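Local coordinates for Acarbose/maltose binding protein GacH (Streptomyces glaucescens, PDB 3K01) that binds acarbose and an acarbose homolog as the solute receptor of an ABC transporter, and probably also binds maltose, at residues T180-W191 and A234-M245. Residues are numbered along the deposited sequence; the frame is centred on the assembly and turned at random.
Sequences TGLYLRGDDPYW and AITDASDGWNNM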
ATOM      1  N   THR A 180     -20.157 -15.664  10.021  1.00  6.65           N
ATOM      2  CA  THR A 180     -20.415 -14.243   9.762  1.00  6.55           C
ATOM      3  C   THR A 180     -19.851 -13.885   8.377  1.00  6.27           C
ATOM      4  O   THR A 180     -18.857 -14.476   7.938  1.00  6.57           O
ATOM      5  CB  THR A 180     -19.761 -13.411  10.875  1.00  7.13           C
ATOM      6  OG1 THR A 180     -20.492 -13.639  12.076  1.00  8.61           O
ATOM      7  CG2 THR A 180     -19.765 -11.919  10.586  1.00  7.05           C
ATOM      8  N   GLY A 181     -20.490 -12.965   7.668  1.00  5.88           N
ATOM      9  CA  GLY A 181     -19.962 -12.598   6.343  1.00  5.71           C
ATOM     10  C   GLY A 181     -18.540 -12.078   6.343  1.00  6.24           C
ATOM     11  O   GLY A 181     -17.695 -12.599   5.618  1.00  6.22           O
ATOM     12  N   LEU A 182     -18.292 -11.047   7.154  1.00  5.67           N
ATOM     13  CA  LEU A 182     -17.069 -10.264   7.034  1.00  6.27           C
ATOM     14  C   LEU A 182     -16.406 -10.060   8.379  1.00  5.91           C
ATOM     15  O   LEU A 182     -17.072  -9.753   9.377  1.00  6.21           O
ATOM     16  CB  LEU A 182     -17.443  -8.888   6.459  1.00  6.31           C
ATOM     17  CG  LEU A 182     -16.333  -7.848   6.269  1.00  6.02           C
ATOM     18  CD1 LEU A 182     -15.285  -8.291   5.236  1.00  6.68           C
ATOM     19  CD2 LEU A 182     -16.862  -6.474   5.914  1.00  7.36           C
ATOM     20  N   TYR A 183     -15.074 -10.148   8.416  1.00  6.21           N
ATOM     21  CA  TYR A 183     -14.323  -9.566   9.529  1.00  5.23           C
ATOM     22  C   TYR A 183     -13.922  -8.173   9.133  1.00  6.42           C
ATOM     23  O   TYR A 183     -13.213  -8.031   8.145  1.00  6.74           O
ATOM     24  CB  TYR A 183     -13.077 -10.382   9.912  1.00  6.61           C
ATOM     25  CG  TYR A 183     -12.478  -9.837  11.182  1.00  5.51           C
ATOM     26  CD1 TYR A 183     -12.814 -10.387  12.410  1.00  6.65           C
ATOM     27  CD2 TYR A 183     -11.662  -8.717  11.174  1.00  6.06           C
ATOM     28  CE1 TYR A 183     -12.324  -9.852  13.602  1.00  6.87           C
ATOM     29  CE2 TYR A 183     -11.149  -8.192  12.362  1.00  7.16           C
ATOM     30  CZ  TYR A 183     -11.484  -8.762  13.537  1.00  6.49           C
ATOM     31  OH  TYR A 183     -10.981  -8.200  14.690  1.00  8.26           O
ATOM     32  N   LEU A 184     -14.424  -7.156   9.848  1.00  6.52           N
ATOM     33  CA  LEU A 184     -14.129  -5.762   9.538  1.00  6.72           C
ATOM     34  C   LEU A 184     -13.032  -5.345  10.493  1.00  6.86           C
ATOM     35  O   LEU A 184     -13.234  -5.342  11.719  1.00  7.06           O
ATOM     36  CB  LEU A 184     -15.400  -4.926   9.720  1.00  7.28           C
ATOM     37  CG  LEU A 184     -15.248  -3.428   9.396  1.00  7.55           C
ATOM     38  CD1 LEU A 184     -16.519  -2.885   8.833  1.00 10.26           C
ATOM     39  CD2 LEU A 184     -14.863  -2.618  10.624  1.00 10.55           C
ATOM     40  N   ARG A 185     -11.852  -5.030   9.967  1.00  7.30           N
ATOM     41  CA  ARG A 185     -10.739  -4.636  10.818  1.00  8.56           C
ATOM     42  C   ARG A 185     -11.036  -3.280  11.446  1.00  8.88           C
ATOM     43  O   ARG A 185     -11.181  -2.290  10.724  1.00 10.46           O
ATOM     44  CB  ARG A 185      -9.452  -4.564   9.995  1.00  9.87           C
ATOM     45  CG  ARG A 185      -8.232  -4.025  10.726  1.00 11.98           C
ATOM     46  CD  ARG A 185      -7.526  -5.158  11.382  1.00 13.06           C
ATOM     47  NE  ARG A 185      -6.256  -4.817  12.070  1.00 11.55           N
ATOM     48  CZ  ARG A 185      -5.051  -4.774  11.514  1.00 13.41           C
ATOM     49  NH1 ARG A 185      -4.877  -5.020  10.223  1.00 16.40           N
ATOM     50  NH2 ARG A 185      -3.999  -4.497  12.279  1.00 16.61           N
ATOM     51  N   GLY A 186     -11.095  -3.232  12.773  1.00  7.89           N
ATOM     52  CA  GLY A 186     -11.550  -2.011  13.433  1.00  8.76           C
ATOM     53  C   GLY A 186     -10.483  -1.198  14.121  1.00  7.22           C
ATOM     54  O   GLY A 186     -10.807  -0.138  14.647  1.00  8.47           O
ATOM     55  N   ASP A 187      -9.249  -1.703  14.174  1.00  7.52           N
ATOM     56  CA  ASP A 187      -8.232  -1.087  15.023  1.00  8.77           C
ATOM     57  C   ASP A 187      -7.073  -0.541  14.215  1.00  7.93           C
ATOM     58  O   ASP A 187      -6.052  -0.161  14.815  1.00 10.18           O
ATOM     59  CB  ASP A 187      -7.699  -2.085  16.074  1.00  9.69           C
ATOM     60  CG  ASP A 187      -6.903  -3.226  15.456  1.00 10.18           C
ATOM     61  OD1 ASP A 187      -7.161  -3.566  14.290  1.00 10.81           O
ATOM     62  OD2 ASP A 187      -6.018  -3.811  16.154  1.00 13.25           O
ATOM     63  N   ASP A 188      -7.191  -0.511  12.889  1.00  7.71           N
ATOM     64  CA  ASP A 188      -6.092  -0.020  12.057  1.00  7.36           C
ATOM     65  C   ASP A 188      -6.691   0.882  10.968  1.00  7.76           C
ATOM     66  O   ASP A 188      -7.550   0.444  10.206  1.00  7.69           O
ATOM     67  CB  ASP A 188      -5.291  -1.176  11.436  1.00  9.07           C
ATOM     68  CG  ASP A 188      -4.069  -0.685  10.700  1.00 10.12           C
ATOM     69  OD1 ASP A 188      -4.199   0.209   9.850  1.00  9.79           O
ATOM     70  OD2 ASP A 188      -2.959  -1.203  11.014  1.00 14.35           O
ATOM     71  N   PRO A 189      -6.254   2.151  10.908  1.00  7.84           N
ATOM     72  CA  PRO A 189      -6.943   3.136  10.083  1.00  7.69           C
ATOM     73  C   PRO A 189      -6.776   2.885   8.587  1.00  6.96           C
ATOM     74  O   PRO A 189      -7.581   3.365   7.810  1.00  7.05           O
ATOM     75  CB  PRO A 189      -6.261   4.454  10.488  1.00  8.40           C
ATOM     76  CG  PRO A 189      -4.934   4.054  10.949  1.00  9.13           C
ATOM     77  CD  PRO A 189      -5.104   2.728  11.629  1.00  8.25           C
ATOM     78  N   TYR A 190      -5.765   2.109   8.186  1.00  6.91           N
ATOM     79  CA  TYR A 190      -5.603   1.843   6.751  1.00  6.76           C
ATOM     80  C   TYR A 190      -6.836   1.106   6.205  1.00  6.84           C
ATOM     81  O   TYR A 190      -7.220   1.291   5.057  1.00  6.71           O
ATOM     82  CB  TYR A 190      -4.335   1.024   6.573  1.00  7.80           C
ATOM     83  CG  TYR A 190      -3.769   0.984   5.177  1.00  7.14           C
ATOM     84  CD1 TYR A 190      -3.334   2.154   4.542  1.00  7.60           C
ATOM     85  CD2 TYR A 190      -3.593  -0.227   4.517  1.00  7.04           C
ATOM     86  CE1 TYR A 190      -2.743   2.116   3.312  1.00  8.66           C
ATOM     87  CE2 TYR A 190      -3.030  -0.256   3.237  1.00  8.13           C
ATOM     88  CZ  TYR A 190      -2.581   0.922   2.684  1.00  7.92           C
ATOM     89  OH  TYR A 190      -2.017   0.915   1.420  1.00 10.58           O
ATOM     90  N   TRP A 191      -7.471   0.305   7.077  1.00  6.66           N
ATOM     91  CA  TRP A 191      -8.661  -0.448   6.713  1.00  7.13           C
ATOM     92  C   TRP A 191      -9.933   0.373   6.686  1.00  7.14           C
ATOM     93  O   TRP A 191     -10.961  -0.128   6.239  1.00  7.88           O
ATOM     94  CB  TRP A 191      -8.830  -1.668   7.630  1.00  7.30           C
ATOM     95  CG  TRP A 191      -8.009  -2.905   7.191  1.00  7.18           C
ATOM     96  CD1 TRP A 191      -8.524  -4.041   6.622  1.00  7.99           C
ATOM     97  CD2 TRP A 191      -6.591  -3.128   7.311  1.00  7.24           C
ATOM     98  NE1 TRP A 191      -7.513  -4.937   6.374  1.00  8.92           N
ATOM     99  CE2 TRP A 191      -6.317  -4.411   6.773  1.00  7.80           C
ATOM    100  CE3 TRP A 191      -5.525  -2.368   7.806  1.00  9.34           C
ATOM    101  CZ2 TRP A 191      -5.017  -4.945   6.718  1.00  9.38           C
ATOM    102  CZ3 TRP A 191      -4.235  -2.895   7.755  1.00 10.17           C
ATOM    103  CH2 TRP A 191      -3.991  -4.169   7.214  1.00 10.10           C
ATOM    104  N   ALA A 234     -20.898  -8.105   9.767  1.00  5.74           N
ATOM    105  CA  ALA A 234     -19.478  -8.115  10.109  1.00  5.87           C
ATOM    106  C   ALA A 234     -19.289  -8.191  11.590  1.00  6.44           C
ATOM    107  O   ALA A 234     -20.172  -7.783  12.371  1.00  7.64           O
ATOM    108  CB  ALA A 234     -18.780  -6.866   9.599  1.00  7.30           C
ATOM    109  N   ILE A 235     -18.117  -8.683  11.984  1.00  5.86           N
ATOM    110  CA  ILE A 235     -17.668  -8.584  13.366  1.00  6.33           C
ATOM    111  C   ILE A 235     -16.330  -7.828  13.384  1.00  6.90           C
ATOM    112  O   ILE A 235     -15.654  -7.693  12.367  1.00  6.96           O
ATOM    113  CB  ILE A 235     -17.503  -9.966  14.040  1.00  6.22           C
ATOM    114  CG1 ILE A 235     -16.614 -10.890  13.192  1.00  6.92           C
ATOM    115  CG2 ILE A 235     -18.879 -10.580  14.326  1.00  8.58           C
ATOM    116  CD1 ILE A 235     -16.225 -12.197  13.898  1.00  9.49           C
ATOM    117  N   THR A 236     -15.949  -7.352  14.561  1.00  7.10           N
ATOM    118  CA  THR A 236     -14.731  -6.572  14.706  1.00  6.81           C
ATOM    119  C   THR A 236     -14.209  -6.694  16.132  1.00  7.62           C
ATOM    120  O   THR A 236     -14.837  -7.350  16.987  1.00  8.32           O
ATOM    121  CB  THR A 236     -14.976  -5.091  14.323  1.00  6.72           C
ATOM    122  OG1 THR A 236     -13.714  -4.438  14.219  1.00  7.70           O
ATOM    123  CG2 THR A 236     -15.839  -4.381  15.365  1.00  7.33           C
ATOM    124  N   ASP A 237     -13.040  -6.099  16.379  1.00  7.04           N
ATOM    125  CA  ASP A 237     -12.420  -6.121  17.710  1.00  7.69           C
ATOM    126  C   ASP A 237     -11.675  -4.815  17.891  1.00  7.98           C
ATOM    127  O   ASP A 237     -11.050  -4.316  16.960  1.00  8.66           O
ATOM    128  CB  ASP A 237     -11.427  -7.287  17.859  1.00  8.31           C
ATOM    129  CG  ASP A 237     -12.097  -8.629  17.857  1.00  8.52           C
ATOM    130  OD1 ASP A 237     -12.621  -9.052  18.906  1.00 10.30           O
ATOM    131  OD2 ASP A 237     -12.086  -9.269  16.781  1.00  9.43           O
ATOM    132  N   ALA A 238     -11.666  -4.307  19.121  1.00  8.02           N
ATOM    133  CA  ALA A 238     -10.953  -3.066  19.416  1.00  8.33           C
ATOM    134  C   ALA A 238      -9.471  -3.257  19.627  1.00  8.91           C
ATOM    135  O   ALA A 238      -8.691  -2.310  19.596  1.00  9.10           O
ATOM    136  CB  ALA A 238     -11.562  -2.411  20.645  1.00  9.25           C
ATOM    137  N   SER A 239      -9.054  -4.496  19.853  1.00  8.66           N
ATOM    138  CA  SER A 239      -7.651  -4.806  20.122  0.50  9.64           C
ATOM    139  C   SER A 239      -7.242  -6.040  19.338  1.00  9.42           C
ATOM    140  O   SER A 239      -8.105  -6.844  18.962  1.00 10.07           O
ATOM    141  CB  SER A 239      -7.435  -5.041  21.622  0.50 10.38           C
ATOM    142  OG  SER A 239      -7.721  -3.852  22.356  0.50 12.17           O
ATOM    143  N   ASP A 240      -5.941  -6.197  19.128  1.00  9.50           N
ATOM    144  CA  ASP A 240      -5.378  -7.404  18.512  1.00  9.39           C
ATOM    145  C   ASP A 240      -6.064  -7.699  17.170  1.00  8.96           C
ATOM    146  O   ASP A 240      -6.315  -8.859  16.844  1.00  9.31           O
ATOM    147  CB  ASP A 240      -5.508  -8.585  19.502  1.00  9.22           C
ATOM    148  CG  ASP A 240      -4.544  -9.744  19.209  1.00 10.66           C
ATOM    149  OD1 ASP A 240      -3.516  -9.553  18.567  1.00 12.03           O
ATOM    150  OD2 ASP A 240      -4.866 -10.859  19.676  1.00 13.65           O
ATOM    151  N   GLY A 241      -6.371  -6.655  16.407  1.00  9.07           N
ATOM    152  CA  GLY A 241      -7.167  -6.843  15.188  1.00  9.01           C
ATOM    153  C   GLY A 241      -6.519  -7.695  14.144  1.00  8.89           C
ATOM    154  O   GLY A 241      -7.236  -8.414  13.430  1.00  8.67           O
ATOM    155  N   TRP A 242      -5.199  -7.624  13.997  1.00  8.16           N
ATOM    156  CA  TRP A 242      -4.533  -8.474  13.009  1.00  8.50           C
ATOM    157  C   TRP A 242      -4.766  -9.965  13.334  1.00  8.49           C
ATOM    158  O   TRP A 242      -5.232 -10.761  12.493  1.00  8.74           O
ATOM    159  CB  TRP A 242      -3.028  -8.162  12.940  1.00  9.56           C
ATOM    160  CG  TRP A 242      -2.355  -9.114  12.034  1.00  9.03           C
ATOM    161  CD1 TRP A 242      -1.615 -10.210  12.382  1.00 10.66           C
ATOM    162  CD2 TRP A 242      -2.454  -9.111  10.626  1.00  9.71           C
ATOM    163  NE1 TRP A 242      -1.231 -10.889  11.247  1.00 11.84           N
ATOM    164  CE2 TRP A 242      -1.734 -10.224  10.160  1.00 10.25           C
ATOM    165  CE3 TRP A 242      -3.086  -8.255   9.702  1.00 10.27           C
ATOM    166  CZ2 TRP A 242      -1.606 -10.506   8.776  1.00 11.71           C
ATOM    167  CZ3 TRP A 242      -2.960  -8.538   8.356  1.00 11.60           C
ATOM    168  CH2 TRP A 242      -2.220  -9.650   7.916  1.00 11.49           C
ATOM    169  N   ASN A 243      -4.432 -10.374  14.548  1.00  7.65           N
ATOM    170  CA  ASN A 243      -4.610 -11.774  14.912  1.00  8.16           C
ATOM    171  C   ASN A 243      -6.053 -12.159  14.914  1.00  7.99           C
ATOM    172  O   ASN A 243      -6.416 -13.254  14.472  1.00  8.72           O
ATOM    173  CB  ASN A 243      -3.983 -12.083  16.269  1.00  8.81           C
ATOM    174  CG  ASN A 243      -2.480 -12.092  16.239  1.00 11.34           C
ATOM    175  OD1 ASN A 243      -1.832 -11.498  17.111  1.00 15.93           O
ATOM    176  ND2 ASN A 243      -1.912 -12.773  15.277  1.00 13.42           N
ATOM    177  N   ASN A 244      -6.919 -11.290  15.405  1.00  7.91           N
ATOM    178  CA  ASN A 244      -8.328 -11.633  15.435  1.00  7.83           C
ATOM    179  C   ASN A 244      -8.874 -11.833  14.009  1.00  7.06           C
ATOM    180  O   ASN A 244      -9.645 -12.764  13.742  1.00  7.37           O
ATOM    181  CB  ASN A 244      -9.149 -10.559  16.181  1.00  8.89           C
ATOM    182  CG  ASN A 244      -9.060 -10.679  17.696  1.00 11.39           C
ATOM    183  OD1 ASN A 244      -8.923  -9.669  18.415  1.00 12.71           O
ATOM    184  ND2 ASN A 244      -9.139 -11.876  18.190  1.00 10.78           N
ATOM    185  N   MET A 245      -8.481 -10.959  13.099  1.00  6.86           N
ATOM    186  CA  MET A 245      -8.938 -11.066  11.726  1.00  6.69           C
ATOM    187  C   MET A 245      -8.405 -12.337  11.063  1.00  5.89           C
ATOM    188  O   MET A 245      -9.185 -13.096  10.488  1.00  6.82           O
ATOM    189  CB  MET A 245      -8.449  -9.856  10.951  1.00  7.04           C
ATOM    190  CG  MET A 245      -8.845  -9.898   9.501  1.00  6.85           C
ATOM    191  SD  MET A 245      -8.665  -8.339   8.648  1.00 10.38           S
ATOM    192  CE  MET A 245      -6.913  -8.072   8.895  1.00 13.18           C
TER
HETATM  193  O   HOH W   1     -10.364  -5.385  14.458  1.00  8.47           O
HETATM  194  O   HOH W   2      -3.943  -5.233  15.158  1.00 19.71           O
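The ring of Y183 lies between I235 and M245, one on the strand and one on the helix of 234-245. Its CG is anti to the backbone N (chi1 -172°), which carries the ring across to the helix. From CB outward, CG lies near CA of M245. CD1 meets CG1 of I235, and CD2 touches CB of M245 at 3.4 Å. CE2 packs on the same methionine carbon, while CE1 runs beside OD2 of D237. CZ lies near D237 OD2 and M245 N. CA of M245 stands almost over the ring centre, a CH-pi contact of 3.6 Å to the Y183 centroid. I235 O lies over the opposite face, toward the rim. At the tip, Y183 OH donates to D237 OD2 at 2.6 Å, and OD2 accepts with its anti lone pair, ring and carboxylate nearly coplanar. OH also accepts from a water that bridges to G186 N and D237 O.

Strands 180-183 and 234-235 pair in parallel within one lobe of this solute-binding protein fold. I235 N donates to L182 O, and L184 N donates to I235 O at 2.9 Å. Just past the strands, T236 OG1 donates a hydrogen bond to L184 O. Strand 254-259 lies on the other side of 180-183, and A234 and L184 pack on L228 of helix 216-230.

Beyond the strands, D187 ties the loop to the start of helix 241-251. Its OD2 accepts from G241 N at 2.9 Å, from above the carboxylate plane. Its OD1 takes R185 NE in a salt bridge of 2.7 Å. A second water links OD2, R185 NH2 and W242 N. The R185 guanidinium is held between CB of D188 and CA of W242. Its NH1 meets the edge of the W242 ring, 3.7 Å from CE3. The bent end of M245 puts CE against R185 CD and near the indole of W191, whose NE1 bonds to V258 O.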